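Local atomic coordinates of scyllo-inositol 2-dehydrogenase (NADP(+)) IolW (Bacillus subtilis subsp. subtilis, PDB entry 3GDO), a protein that catalyses the reversible NADPH-dependent reduction of scyllo-inosose to scyllo-inositol and cannot use NADH instead. Residues B[151-157]-B[227-233]. Sequence-based numbering, arbitrary orientation.
Sequences VSYNRYR and YGGSIVP
Arg155 meets Ser230 because its CG lies between the backbone N and the carbonyl carbon (chi1 68°) and the chain then runs extended to NE, while Ser230 turns OG to the side of its own backbone N (chi1 -62°). The guanidinium grips that hydroxyl side-on, with the oxygen in its plane: Arg155 NE and NH1 lie 2.7 and 2.8 Å from Ser230 OG. Ser230 OG also bonds Asp211 O. Without the guanidinium, as with an alanine at Arg155, Ser230 OG loses two donors and would probably keep chiefly its bond to Asp211 O, leaving the hydroxyl freer to turn. Where the strands end, Asn154 continues the ladder with its side chain: Gly229 N lies 2.8 Å from Asn154 OD1, in the amide plane and on a lone pair, and Asn154 CB and CG pack against the Val232 methyls. Arg155 N then bonds Gly229 O, and a water spans Tyr153 O and Gly229 O. Beside Gly228 there is no room for a side chain, since Tyr153 O would clash with a CB. Further on, Arg157 N reaches Ser230 O at 2.9 Å, and Tyr156 CE1 packs on Pro233 CG at 3.6 Å; the Tyr156 hydroxyl bonds Lys244 O of the second subunit. At the strand end, Ser152 CB sits over one face of the Tyr227 ring in a CH-pi contact, Tyr227 N donates to Val151 O and Tyr153 N to Tyr227 O. This is the parallel pairing of strands 146-152 and 222-228, prolonged past their ends by loops, within the mixed sheet of the C-terminal alpha/beta domain of Gfo/Idh/MocA oxidoreductases.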
loop_
_atom_site.group_PDB
_atom_site.type_symbol
_atom_site.label_atom_id
_atom_site.label_comp_id
_atom_site.label_asym_id
_atom_site.label_seq_id
_atom_site.Cartn_x
_atom_site.Cartn_y
_atom_site.Cartn_z
ATOM N N VAL B 151 0.323 -6.632 1.559
ATOM C CA VAL B 151 0.667 -7.057 2.926
ATOM C C VAL B 151 1.635 -6.046 3.500
ATOM O O VAL B 151 2.627 -5.668 2.827
ATOM C CB VAL B 151 1.306 -8.504 2.959
ATOM C CG1 VAL B 151 1.468 -8.969 4.373
ATOM C CG2 VAL B 151 0.412 -9.475 2.182
ATOM N N SER B 152 1.352 -5.565 4.702
ATOM C CA SER B 152 2.356 -4.685 5.348
ATOM C C SER B 152 2.883 -5.216 6.641
ATOM O O SER B 152 2.185 -5.910 7.384
ATOM C CB SER B 152 1.873 -3.243 5.511
ATOM O OG SER B 152 0.984 -3.112 6.576
ATOM N N TYR B 153 4.134 -4.915 6.933
ATOM C CA TYR B 153 4.786 -5.525 8.095
ATOM C C TYR B 153 5.701 -4.479 8.701
ATOM O O TYR B 153 6.886 -4.415 8.391
ATOM C CB TYR B 153 5.615 -6.721 7.631
ATOM C CG TYR B 153 6.005 -7.731 8.699
ATOM C CD1 TYR B 153 6.392 -9.035 8.326
ATOM C CD2 TYR B 153 5.965 -7.419 10.070
ATOM C CE1 TYR B 153 6.754 -9.960 9.282
ATOM C CE2 TYR B 153 6.302 -8.357 11.038
ATOM C CZ TYR B 153 6.718 -9.621 10.626
ATOM O OH TYR B 153 7.094 -10.558 11.537
ATOM N N ASN B 154 5.129 -3.654 9.564
ATOM C CA ASN B 154 5.766 -2.426 9.971
ATOM C C ASN B 154 6.219 -2.559 11.394
ATOM O O ASN B 154 5.735 -3.415 12.116
ATOM C CB ASN B 154 4.768 -1.275 9.906
ATOM C CG ASN B 154 4.341 -0.939 8.522
ATOM O OD1 ASN B 154 5.157 -0.714 7.615
ATOM N ND2 ASN B 154 3.049 -0.833 8.348
ATOM N N ARG B 155 7.092 -1.674 11.843
ATOM C CA ARG B 155 7.339 -1.587 13.274
ATOM C C ARG B 155 7.627 -0.106 13.611
ATOM O O ARG B 155 7.868 0.705 12.710
ATOM C CB ARG B 155 8.515 -2.489 13.656
ATOM C CG ARG B 155 9.839 -1.983 13.096
ATOM C CD ARG B 155 10.969 -3.038 13.058
ATOM N NE ARG B 155 12.075 -2.456 12.300
ATOM C CZ ARG B 155 13.371 -2.644 12.553
ATOM N NH1 ARG B 155 14.278 -2.031 11.801
ATOM N NH2 ARG B 155 13.762 -3.453 13.533
ATOM N N TYR B 156 7.617 0.225 14.897
ATOM C CA TYR B 156 8.069 1.547 15.359
ATOM C C TYR B 156 9.357 1.373 16.156
ATOM O O TYR B 156 9.329 1.045 17.312
ATOM C CB TYR B 156 7.008 2.259 16.217
ATOM C CG TYR B 156 7.398 3.702 16.555
ATOM C CD1 TYR B 156 7.438 4.689 15.551
ATOM C CD2 TYR B 156 7.759 4.064 17.852
ATOM C CE1 TYR B 156 7.801 5.981 15.837
ATOM C CE2 TYR B 156 8.122 5.388 18.145
ATOM C CZ TYR B 156 8.128 6.326 17.135
ATOM O OH TYR B 156 8.480 7.620 17.403
ATOM N N ARG B 157 10.487 1.590 15.501
ATOM C CA ARG B 157 11.786 1.457 16.144
ATOM C C ARG B 157 12.666 2.561 15.567
ATOM O O ARG B 157 13.550 2.323 14.771
ATOM C CB ARG B 157 12.363 0.044 15.931
ATOM C CG ARG B 157 11.827 -1.003 16.928
ATOM C CD ARG B 157 12.084 -2.420 16.445
ATOM N NE ARG B 157 11.726 -3.450 17.427
ATOM C CZ ARG B 157 10.517 -3.985 17.546
ATOM N NH1 ARG B 157 9.540 -3.577 16.765
ATOM N NH2 ARG B 157 10.281 -4.925 18.454
ATOM N N TYR B 227 5.352 -4.744 1.801
ATOM C CA TYR B 227 6.052 -3.557 2.256
ATOM C C TYR B 227 6.123 -3.500 3.754
ATOM O O TYR B 227 5.333 -4.152 4.461
ATOM C CB TYR B 227 5.422 -2.288 1.660
ATOM C CG TYR B 227 4.035 -1.970 2.142
ATOM C CD1 TYR B 227 3.847 -1.144 3.260
ATOM C CD2 TYR B 227 2.892 -2.496 1.477
ATOM C CE1 TYR B 227 2.584 -0.837 3.703
ATOM C CE2 TYR B 227 1.593 -2.188 1.931
ATOM C CZ TYR B 227 1.455 -1.348 3.042
ATOM O OH TYR B 227 0.210 -1.006 3.529
ATOM N N GLY B 228 7.056 -2.706 4.237
ATOM C CA GLY B 228 7.380 -2.672 5.652
ATOM C C GLY B 228 8.236 -1.458 5.926
ATOM O O GLY B 228 9.203 -1.200 5.185
ATOM N N GLY B 229 7.862 -0.689 6.946
ATOM C CA GLY B 229 8.772 0.358 7.479
ATOM C C GLY B 229 9.108 0.237 8.952
ATOM O O GLY B 229 8.495 -0.565 9.694
ATOM N N SER B 230 10.109 1.014 9.391
ATOM C CA SER B 230 10.549 0.975 10.771
ATOM C C SER B 230 10.262 2.265 11.571
ATOM O O SER B 230 10.703 2.385 12.717
ATOM C CB SER B 230 12.048 0.633 10.833
ATOM O OG SER B 230 12.332 -0.634 10.306
ATOM N N ILE B 231 9.546 3.217 10.973
ATOM C CA ILE B 231 9.154 4.458 11.657
ATOM C C ILE B 231 7.673 4.586 11.455
ATOM O O ILE B 231 7.215 5.485 10.783
ATOM C CB ILE B 231 9.871 5.735 11.093
ATOM C CG1 ILE B 231 11.335 5.407 10.717
ATOM C CG2 ILE B 231 9.800 6.893 12.129
ATOM C CD1 ILE B 231 12.098 6.532 10.057
ATOM N N VAL B 232 6.927 3.656 12.041
ATOM C CA VAL B 232 5.519 3.554 11.779
ATOM C C VAL B 232 4.778 3.476 13.109
ATOM O O VAL B 232 4.610 2.389 13.653
ATOM C CB VAL B 232 5.137 2.315 10.872
ATOM C CG1 VAL B 232 3.602 2.216 10.719
ATOM C CG2 VAL B 232 5.747 2.391 9.506
ATOM N N PRO B 233 4.340 4.643 13.639
ATOM C CA PRO B 233 3.685 4.625 14.967
ATOM C C PRO B 233 2.447 3.732 14.983
ATOM O O PRO B 233 2.235 3.006 15.925
ATOM C CB PRO B 233 3.320 6.110 15.185
ATOM C CG PRO B 233 4.497 6.812 14.608
ATOM C CD PRO B 233 4.751 6.013 13.266
HETATM O O HOH W 1 9.230 -3.170 9.275
#